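Local atomic coordinates of UDP-N-acetylglucosamine pyrophosphorylase (Entamoeba histolytica, PDB entry 3OC9), a protein that probably catalyses the transfer of a uridylyl group from UTP to N-acetylglucosamine 1-phosphate, giving UDP-N-acetylglucosamine and diphosphate. Residues T20-Y25 with M202-S207; Y360-A365 with K391-K396. One frame throughout, in Å; residues are numbered along the deposited sequence.

Contact 1 (T20-Y25 with M202-S207)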
ATOM      1  N   THR A  20      11.895  -5.904 -18.035  1.00 27.51           N
ATOM      2  CA  THR A  20      12.657  -7.079 -18.513  1.00 28.21           C
ATOM      3  C   THR A  20      13.292  -7.861 -17.355  1.00 28.52           C
ATOM      4  O   THR A  20      13.347  -7.367 -16.223  1.00 26.81           O
ATOM      5  CB  THR A  20      13.821  -6.657 -19.432  1.00 28.53           C
ATOM      6  OG1 THR A  20      14.815  -5.956 -18.664  1.00 30.76           O
ATOM      7  CG2 THR A  20      13.339  -5.743 -20.596  1.00 29.49           C
ATOM      8  N   LYS A  21      13.825  -9.052 -17.647  1.00 29.37           N
ATOM      9  CA  LYS A  21      14.603  -9.786 -16.622  1.00 30.59           C
ATOM     10  C   LYS A  21      15.844  -9.028 -16.114  1.00 30.64           C
ATOM     11  O   LYS A  21      16.214  -9.186 -14.937  1.00 30.60           O
ATOM     12  CB  LYS A  21      14.946 -11.228 -17.062  1.00 32.07           C
ATOM     13  CG  LYS A  21      13.761 -12.215 -16.981  1.00 35.52           C
ATOM     14  CD  LYS A  21      13.230 -12.385 -15.541  1.00 39.97           C
ATOM     15  CE  LYS A  21      11.947 -13.226 -15.481  1.00 43.58           C
ATOM     16  NZ  LYS A  21      11.479 -13.459 -14.073  1.00 44.26           N
ATOM     17  N   GLU A  22      16.474  -8.205 -16.965  1.00 31.31           N
ATOM     18  CA  GLU A  22      17.587  -7.338 -16.524  1.00 31.64           C
ATOM     19  C   GLU A  22      17.154  -6.439 -15.331  1.00 30.50           C
ATOM     20  O   GLU A  22      17.905  -6.296 -14.343  1.00 29.26           O
ATOM     21  CB  GLU A  22      18.158  -6.498 -17.690  1.00 33.74           C
ATOM     22  CG  GLU A  22      19.260  -5.474 -17.294  1.00 37.29           C
ATOM     23  CD  GLU A  22      19.627  -4.443 -18.384  1.00 43.40           C
ATOM     24  OE1 GLU A  22      18.814  -4.176 -19.306  1.00 45.77           O
ATOM     25  OE2 GLU A  22      20.741  -3.869 -18.298  1.00 44.56           O
ATOM     26  N   HIS A  23      15.943  -5.875 -15.410  1.00 28.60           N
ATOM     27  CA  HIS A  23      15.392  -5.052 -14.308  1.00 27.32           C
ATOM     28  C   HIS A  23      15.193  -5.858 -13.010  1.00 26.74           C
ATOM     29  O   HIS A  23      15.563  -5.386 -11.919  1.00 26.06           O
ATOM     30  CB  HIS A  23      14.057  -4.368 -14.693  1.00 26.76           C
ATOM     31  CG  HIS A  23      14.166  -3.404 -15.841  1.00 27.75           C
ATOM     32  ND1 HIS A  23      13.362  -3.485 -16.958  1.00 25.35           N
ATOM     33  CD2 HIS A  23      14.967  -2.326 -16.032  1.00 29.38           C
ATOM     34  CE1 HIS A  23      13.680  -2.519 -17.802  1.00 27.30           C
ATOM     35  NE2 HIS A  23      14.645  -1.793 -17.264  1.00 29.28           N
ATOM     36  N   TYR A  24      14.605  -7.054 -13.123  1.00 25.91           N
ATOM     37  CA  TYR A  24      14.405  -7.944 -11.951  1.00 26.11           C
ATOM     38  C   TYR A  24      15.730  -8.232 -11.212  1.00 26.53           C
ATOM     39  O   TYR A  24      15.816  -8.089  -9.986  1.00 25.11           O
ATOM     40  CB  TYR A  24      13.721  -9.251 -12.400  1.00 26.02           C
ATOM     41  CG  TYR A  24      13.552 -10.333 -11.338  1.00 27.05           C
ATOM     42  CD1 TYR A  24      12.444 -10.340 -10.490  1.00 26.70           C
ATOM     43  CD2 TYR A  24      14.477 -11.365 -11.218  1.00 26.40           C
ATOM     44  CE1 TYR A  24      12.270 -11.342  -9.515  1.00 27.95           C
ATOM     45  CE2 TYR A  24      14.317 -12.370 -10.243  1.00 28.10           C
ATOM     46  CZ  TYR A  24      13.215 -12.345  -9.395  1.00 26.98           C
ATOM     47  OH  TYR A  24      13.053 -13.343  -8.443  1.00 29.46           O
ATOM     48  N   TYR A  25      16.764  -8.647 -11.950  1.00 27.72           N
ATOM     49  CA  TYR A  25      18.067  -8.942 -11.319  1.00 28.84           C
ATOM     50  C   TYR A  25      18.814  -7.723 -10.756  1.00 28.26           C
ATOM     51  O   TYR A  25      19.510  -7.845  -9.740  1.00 28.52           O
ATOM     52  CB  TYR A  25      18.970  -9.816 -12.221  1.00 29.93           C
ATOM     53  CG  TYR A  25      18.409 -11.213 -12.403  1.00 31.94           C
ATOM     54  CD1 TYR A  25      18.304 -12.089 -11.321  1.00 33.67           C
ATOM     55  CD2 TYR A  25      17.947 -11.647 -13.648  1.00 35.15           C
ATOM     56  CE1 TYR A  25      17.766 -13.360 -11.473  1.00 35.99           C
ATOM     57  CE2 TYR A  25      17.405 -12.925 -13.812  1.00 36.56           C
ATOM     58  CZ  TYR A  25      17.311 -13.771 -12.714  1.00 37.35           C
ATOM     59  OH  TYR A  25      16.791 -15.045 -12.848  1.00 41.19           O
ATOM     60  N   MET A 202      13.079   1.706 -11.739  1.00 23.32           N
ATOM     61  CA  MET A 202      13.353   3.078 -11.313  1.00 24.13           C
ATOM     62  C   MET A 202      14.863   3.432 -11.259  1.00 24.99           C
ATOM     63  O   MET A 202      15.240   4.588 -11.500  1.00 24.48           O
ATOM     64  CB  MET A 202      12.516   3.504 -10.076  1.00 25.24           C
ATOM     65  CG  MET A 202      12.943   2.959  -8.724  1.00 24.24           C
ATOM     66  SD  MET A 202      11.814   3.558  -7.396  1.00 23.94           S
ATOM     67  CE  MET A 202      11.945   5.344  -7.522  1.00 22.00           C
ATOM     68  N   ASP A 203      15.730   2.439 -11.023  1.00 25.23           N
ATOM     69  CA  ASP A 203      17.179   2.742 -10.999  1.00 26.74           C
ATOM     70  C   ASP A 203      17.737   3.002 -12.387  1.00 27.30           C
ATOM     71  O   ASP A 203      18.459   3.988 -12.586  1.00 28.25           O
ATOM     72  CB  ASP A 203      18.005   1.679 -10.263  1.00 27.51           C
ATOM     73  CG  ASP A 203      19.481   2.096 -10.081  1.00 28.83           C
ATOM     74  OD1 ASP A 203      19.771   3.101  -9.382  1.00 30.43           O
ATOM     75  OD2 ASP A 203      20.349   1.409 -10.643  1.00 29.90           O
ATOM     76  N   LEU A 204      17.368   2.167 -13.353  1.00 27.29           N
ATOM     77  CA  LEU A 204      17.914   2.316 -14.708  1.00 28.91           C
ATOM     78  C   LEU A 204      17.370   3.562 -15.456  1.00 27.73           C
ATOM     79  O   LEU A 204      18.088   4.155 -16.302  1.00 27.97           O
ATOM     80  CB  LEU A 204      17.821   0.995 -15.504  1.00 30.02           C
ATOM     81  CG  LEU A 204      18.538  -0.244 -14.878  1.00 33.90           C
ATOM     82  CD1 LEU A 204      18.416  -1.497 -15.748  1.00 36.52           C
ATOM     83  CD2 LEU A 204      20.022   0.010 -14.541  1.00 36.28           C
ATOM     84  N   LEU A 205      16.150   3.999 -15.101  1.00 25.35           N
ATOM     85  CA  LEU A 205      15.580   5.256 -15.641  1.00 24.93           C
ATOM     86  C   LEU A 205      15.888   6.523 -14.791  1.00 25.47           C
ATOM     87  O   LEU A 205      15.515   7.640 -15.180  1.00 25.48           O
ATOM     88  CB  LEU A 205      14.060   5.118 -15.890  1.00 24.49           C
ATOM     89  CG  LEU A 205      13.575   4.127 -16.970  1.00 24.63           C
ATOM     90  CD1 LEU A 205      12.046   4.158 -17.044  1.00 25.82           C
ATOM     91  CD2 LEU A 205      14.163   4.427 -18.354  1.00 27.63           C
ATOM     92  N   GLN A 206      16.549   6.321 -13.647  1.00 24.65           N
ATOM     93  CA  GLN A 206      16.917   7.388 -12.691  1.00 25.35           C
ATOM     94  C   GLN A 206      15.725   8.271 -12.228  1.00 23.94           C
ATOM     95  O   GLN A 206      15.814   9.506 -12.199  1.00 24.15           O
ATOM     96  CB  GLN A 206      18.103   8.205 -13.228  1.00 26.44           C
ATOM     97  CG  GLN A 206      19.419   7.372 -13.286  1.00 30.27           C
ATOM     98  CD  GLN A 206      20.076   7.195 -11.920  1.00 34.55           C
ATOM     99  OE1 GLN A 206      20.638   8.150 -11.362  1.00 39.10           O
ATOM    100  NE2 GLN A 206      19.997   5.985 -11.365  1.00 35.18           N
ATOM    101  N   SER A 207      14.617   7.616 -11.859  1.00 22.73           N
ATOM    102  CA  SER A 207      13.365   8.308 -11.451  1.00 21.89           C
ATOM    103  C   SER A 207      13.455   8.871 -10.024  1.00 20.77           C
ATOM    104  O   SER A 207      14.085   8.234  -9.165  1.00 21.40           O
ATOM    105  CB  SER A 207      12.182   7.312 -11.465  1.00 21.51           C
ATOM    106  OG  SER A 207      12.000   6.699 -12.741  1.00 22.64           O
TER
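Leu-204 reaches across to helix 21-32 and lays its CD1 methyl against the imidazole of His-23. CD1 lies 3.6 Å from CD2 of His-23 and approaches the ring obliquely. The same methyl also brushes the carboxylate end of Glu-22, with CD1 4.1 Å from Glu-22 CD. This methyl makes the nearest approaches to both residues. The contact is small and rests on van der Waals packing of a methyl against two polar groups. Leu-204 gets there because its CB points at the other helix and its chain runs on extended, CD1 trans across chi2 (-179°). His-23 and Glu-22 meet it with the ends of their side chains.

The ring of His-23 is held from its own helix end. Thr-20 is the N-cap, and Thr-20 N donates to His-23 ND1 at 3.0 Å, nearly straight at 168° and tilted 17° from the ring plane. In return His-23 N makes a weak bond to Thr-20 OG1 at 3.4 Å. This reciprocal pair is a capping box. It ties up ND1 and helps fix the ring's rotation, with CD2 as the ring atom nearest the leucine.

On the other side, helix 196-204 ends in a Schellman motif, with Gln-206 at positive phi. Its NE2 turns back to Asp-203 O at 2.8 Å, in the carbonyl plane on a lone pair. Gln-206 N bonds to that same oxygen, so two donors grip it. The contact thus joins the start of one helix to the end of another.

Nearby, Arg-26 of helix 21-32 forms a salt bridge with Asp-203, and Tyr-201 meets the His-23 ring edge-to-face. Asp-203 also bonds Tyr-180 of strand 180-184, while Ser-207 bonds Ser-323 of strand 322-326.

Contact 2 (Y360-A365 with K391-K396)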
ATOM      1  N   TYR A 360      -2.707 -20.054 -11.212  1.00 29.93           N
ATOM      2  CA  TYR A 360      -1.919 -19.490 -12.315  1.00 30.37           C
ATOM      3  C   TYR A 360      -0.402 -19.720 -12.146  1.00 30.27           C
ATOM      4  O   TYR A 360       0.271 -20.134 -13.104  1.00 31.24           O
ATOM      5  CB  TYR A 360      -2.272 -17.992 -12.528  1.00 29.49           C
ATOM      6  CG  TYR A 360      -1.334 -17.212 -13.470  1.00 31.66           C
ATOM      7  CD1 TYR A 360      -1.543 -17.210 -14.853  1.00 34.00           C
ATOM      8  CD2 TYR A 360      -0.254 -16.473 -12.966  1.00 30.85           C
ATOM      9  CE1 TYR A 360      -0.697 -16.496 -15.712  1.00 35.53           C
ATOM     10  CE2 TYR A 360       0.607 -15.761 -13.821  1.00 33.32           C
ATOM     11  CZ  TYR A 360       0.377 -15.777 -15.188  1.00 35.27           C
ATOM     12  OH  TYR A 360       1.214 -15.080 -16.050  1.00 39.02           O
ATOM     13  N   TYR A 361       0.137 -19.461 -10.948  1.00 29.67           N
ATOM     14  CA  TYR A 361       1.580 -19.636 -10.697  1.00 30.03           C
ATOM     15  C   TYR A 361       2.004 -21.131 -10.810  1.00 31.32           C
ATOM     16  O   TYR A 361       3.058 -21.458 -11.393  1.00 31.13           O
ATOM     17  CB  TYR A 361       1.985 -19.036  -9.336  1.00 28.79           C
ATOM     18  CG  TYR A 361       2.146 -17.497  -9.315  1.00 27.30           C
ATOM     19  CD1 TYR A 361       2.583 -16.791 -10.455  1.00 26.96           C
ATOM     20  CD2 TYR A 361       1.906 -16.770  -8.133  1.00 25.57           C
ATOM     21  CE1 TYR A 361       2.754 -15.365 -10.423  1.00 25.66           C
ATOM     22  CE2 TYR A 361       2.071 -15.351  -8.095  1.00 25.72           C
ATOM     23  CZ  TYR A 361       2.498 -14.671  -9.243  1.00 26.15           C
ATOM     24  OH  TYR A 361       2.659 -13.277  -9.219  1.00 25.94           O
ATOM     25  N   LEU A 362       1.179 -22.029 -10.275  1.00 31.80           N
ATOM     26  CA  LEU A 362       1.436 -23.473 -10.420  1.00 33.40           C
ATOM     27  C   LEU A 362       1.520 -23.924 -11.892  1.00 34.98           C
ATOM     28  O   LEU A 362       2.414 -24.695 -12.248  1.00 35.56           O
ATOM     29  CB  LEU A 362       0.401 -24.310  -9.650  1.00 33.50           C
ATOM     30  CG  LEU A 362       0.574 -24.442  -8.132  1.00 33.99           C
ATOM     31  CD1 LEU A 362      -0.700 -25.007  -7.455  1.00 34.35           C
ATOM     32  CD2 LEU A 362       1.815 -25.271  -7.726  1.00 33.43           C
ATOM     33  N   LYS A 363       0.613 -23.427 -12.730  1.00 35.93           N
ATOM     34  CA  LYS A 363       0.607 -23.740 -14.173  1.00 38.13           C
ATOM     35  C   LYS A 363       1.803 -23.130 -14.924  1.00 38.78           C
ATOM     36  O   LYS A 363       2.337 -23.737 -15.861  1.00 39.37           O
ATOM     37  CB  LYS A 363      -0.715 -23.312 -14.823  1.00 38.28           C
ATOM     38  CG  LYS A 363      -1.944 -24.096 -14.322  1.00 39.90           C
ATOM     39  CD  LYS A 363      -3.241 -23.536 -14.913  1.00 43.31           C
ATOM     40  CE  LYS A 363      -4.455 -24.219 -14.288  1.00 44.99           C
ATOM     41  NZ  LYS A 363      -5.757 -23.629 -14.728  1.00 48.44           N
ATOM     42  N   LYS A 364       2.225 -21.934 -14.510  1.00 38.33           N
ATOM     43  CA  LYS A 364       3.377 -21.276 -15.118  1.00 39.04           C
ATOM     44  C   LYS A 364       4.678 -22.048 -14.797  1.00 39.44           C
ATOM     45  O   LYS A 364       5.656 -21.994 -15.568  1.00 40.06           O
ATOM     46  CB  LYS A 364       3.441 -19.805 -14.666  1.00 38.25           C
ATOM     47  CG  LYS A 364       4.375 -18.906 -15.469  1.00 40.30           C
ATOM     48  CD  LYS A 364       4.218 -17.425 -15.068  1.00 41.51           C
ATOM     49  CE  LYS A 364       5.172 -16.526 -15.852  1.00 43.65           C
ATOM     50  NZ  LYS A 364       4.714 -15.105 -15.807  1.00 45.20           N
ATOM     51  N   ALA A 365       4.680 -22.767 -13.673  1.00 39.03           N
ATOM     52  CA  ALA A 365       5.832 -23.558 -13.251  1.00 39.70           C
ATOM     53  C   ALA A 365       5.857 -24.969 -13.886  1.00 40.89           C
ATOM     54  O   ALA A 365       6.791 -25.740 -13.657  1.00 41.11           O
ATOM     55  CB  ALA A 365       5.895 -23.643 -11.720  1.00 39.40           C
ATOM     56  N   LYS A 391       9.240 -24.906  -8.498  1.00 38.52           N
ATOM     57  CA  LYS A 391       9.880 -25.697  -9.574  1.00 40.62           C
ATOM     58  C   LYS A 391       9.788 -27.215  -9.386  1.00 42.03           C
ATOM     59  O   LYS A 391       9.797 -27.968 -10.373  1.00 42.85           O
ATOM     60  CB  LYS A 391      11.339 -25.268  -9.783  1.00 41.33           C
ATOM     61  CG  LYS A 391      11.461 -23.877 -10.383  1.00 42.21           C
ATOM     62  CD  LYS A 391      12.894 -23.478 -10.669  1.00 46.36           C
ATOM     63  CE  LYS A 391      12.900 -22.207 -11.508  1.00 47.51           C
ATOM     64  NZ  LYS A 391      14.272 -21.792 -11.917  1.00 50.44           N
ATOM     65  N   GLU A 392       9.676 -27.654  -8.135  1.00 42.25           N
ATOM     66  CA  GLU A 392       9.581 -29.081  -7.813  1.00 43.80           C
ATOM     67  C   GLU A 392       8.284 -29.710  -8.333  1.00 43.79           C
ATOM     68  O   GLU A 392       8.154 -30.940  -8.369  1.00 44.80           O
ATOM     69  CB  GLU A 392       9.745 -29.315  -6.301  1.00 43.87           C
ATOM     70  CG  GLU A 392       8.480 -29.048  -5.482  1.00 45.85           C
ATOM     71  CD  GLU A 392       8.739 -28.926  -3.996  1.00 49.32           C
ATOM     72  OE1 GLU A 392       8.266 -29.806  -3.236  1.00 52.77           O
ATOM     73  OE2 GLU A 392       9.409 -27.952  -3.581  1.00 50.63           O
ATOM     74  N   PHE A 393       7.337 -28.876  -8.762  1.00 42.69           N
ATOM     75  CA  PHE A 393       6.053 -29.386  -9.262  1.00 42.83           C
ATOM     76  C   PHE A 393       5.937 -29.440 -10.794  1.00 43.53           C
ATOM     77  O   PHE A 393       4.854 -29.710 -11.323  1.00 44.06           O
ATOM     78  CB  PHE A 393       4.866 -28.617  -8.647  1.00 41.88           C
ATOM     79  CG  PHE A 393       4.883 -28.553  -7.142  1.00 40.97           C
ATOM     80  CD1 PHE A 393       4.500 -29.650  -6.371  1.00 40.30           C
ATOM     81  CD2 PHE A 393       5.260 -27.378  -6.489  1.00 38.27           C
ATOM     82  CE1 PHE A 393       4.502 -29.588  -4.980  1.00 41.13           C
ATOM     83  CE2 PHE A 393       5.271 -27.308  -5.090  1.00 37.67           C
ATOM     84  CZ  PHE A 393       4.894 -28.413  -4.335  1.00 38.48           C
ATOM     85  N   LYS A 394       7.035 -29.191 -11.513  1.00 44.19           N
ATOM     86  CA  LYS A 394       7.028 -29.292 -12.979  1.00 45.35           C
ATOM     87  C   LYS A 394       6.682 -30.728 -13.407  1.00 46.74           C
ATOM     88  O   LYS A 394       7.285 -31.690 -12.920  1.00 47.10           O
ATOM     89  CB  LYS A 394       8.380 -28.871 -13.576  1.00 45.86           C
ATOM     90  CG  LYS A 394       8.421 -28.873 -15.105  1.00 47.57           C
ATOM     91  CD  LYS A 394       9.736 -28.312 -15.661  1.00 50.82           C
ATOM     92  CE  LYS A 394      10.752 -29.413 -15.966  1.00 52.49           C
ATOM     93  NZ  LYS A 394      10.517 -30.041 -17.303  1.00 54.70           N
ATOM     94  N   GLY A 395       5.682 -30.854 -14.279  1.00 47.50           N
ATOM     95  CA  GLY A 395       5.224 -32.160 -14.782  1.00 49.25           C
ATOM     96  C   GLY A 395       4.391 -32.995 -13.819  1.00 49.77           C
ATOM     97  O   GLY A 395       4.115 -34.168 -14.098  1.00 51.01           O
ATOM     98  N   LYS A 396       3.987 -32.409 -12.694  1.00 49.11           N
ATOM     99  CA  LYS A 396       3.180 -33.109 -11.688  1.00 49.40           C
ATOM    100  C   LYS A 396       1.693 -32.748 -11.768  1.00 49.21           C
ATOM    101  O   LYS A 396       1.341 -31.639 -12.180  1.00 49.01           O
ATOM    102  CB  LYS A 396       3.718 -32.843 -10.276  1.00 49.19           C
ATOM    103  CG  LYS A 396       5.210 -33.125 -10.085  1.00 50.77           C
ATOM    104  CD  LYS A 396       5.541 -34.606 -10.232  1.00 53.70           C
ATOM    105  CE  LYS A 396       7.049 -34.839 -10.296  1.00 55.52           C
ATOM    106  NZ  LYS A 396       7.406 -36.295 -10.192  1.00 57.34           N
TER
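The carbonyl oxygen of Ala-365 has two carbons of Lys-394 pressed against it, CB at 3.5 Å and CG at 3.8 Å. This is van der Waals packing, not a hydrogen bond, between the residue just after helix 347-364 and a type II beta turn, Phe-393 to Lys-396. The turn is closed by Lys-396 N to Phe-393 O at 3.1 Å. Gly-395 takes the positive phi within it. With CG anti to the backbone N (chi1 -177°), the lysine passes the oxygen of Ala-365 with the base of its chain, then bends at chi3 and chi4 and carries its amine away.

A second, purely apolar touch lies beside it, on the ring of Phe-393. Glu-392 CG packs over the centre of one face of that ring, 3.6 Å above its plane, and Phe-402 meets the ring edge-to-face. Backbone bonds between Gly-395 and Gly-366 and between Lys-396 and Ile-368 join the turn to the chain that follows the helix. Leu-362 touches Val-369 of strand 368-370. It also approaches the phenylalanine ring obliquely, with its CD2 methyl 4.2 Å from Phe-393 CD2.

How the contacts relate
Both contacts are partly buried and lie well out from the centre of the chain, contact 2 farther than contact 1. Their centres are 27 Å apart and their nearest atoms about 7 Å, so they do not touch. They share no helix or strand. Contact 1 joins two helix ends, and its 202-207 side also bonds to strands of the large mixed sheet. Contact 2 instead joins a helix end to a loop, near the short strands late in the chain. Each brings a leucine methyl to an aromatic ring. The first ring is polar and partly held by a helix cap; the second is a hydrocarbon ring packed among side chains.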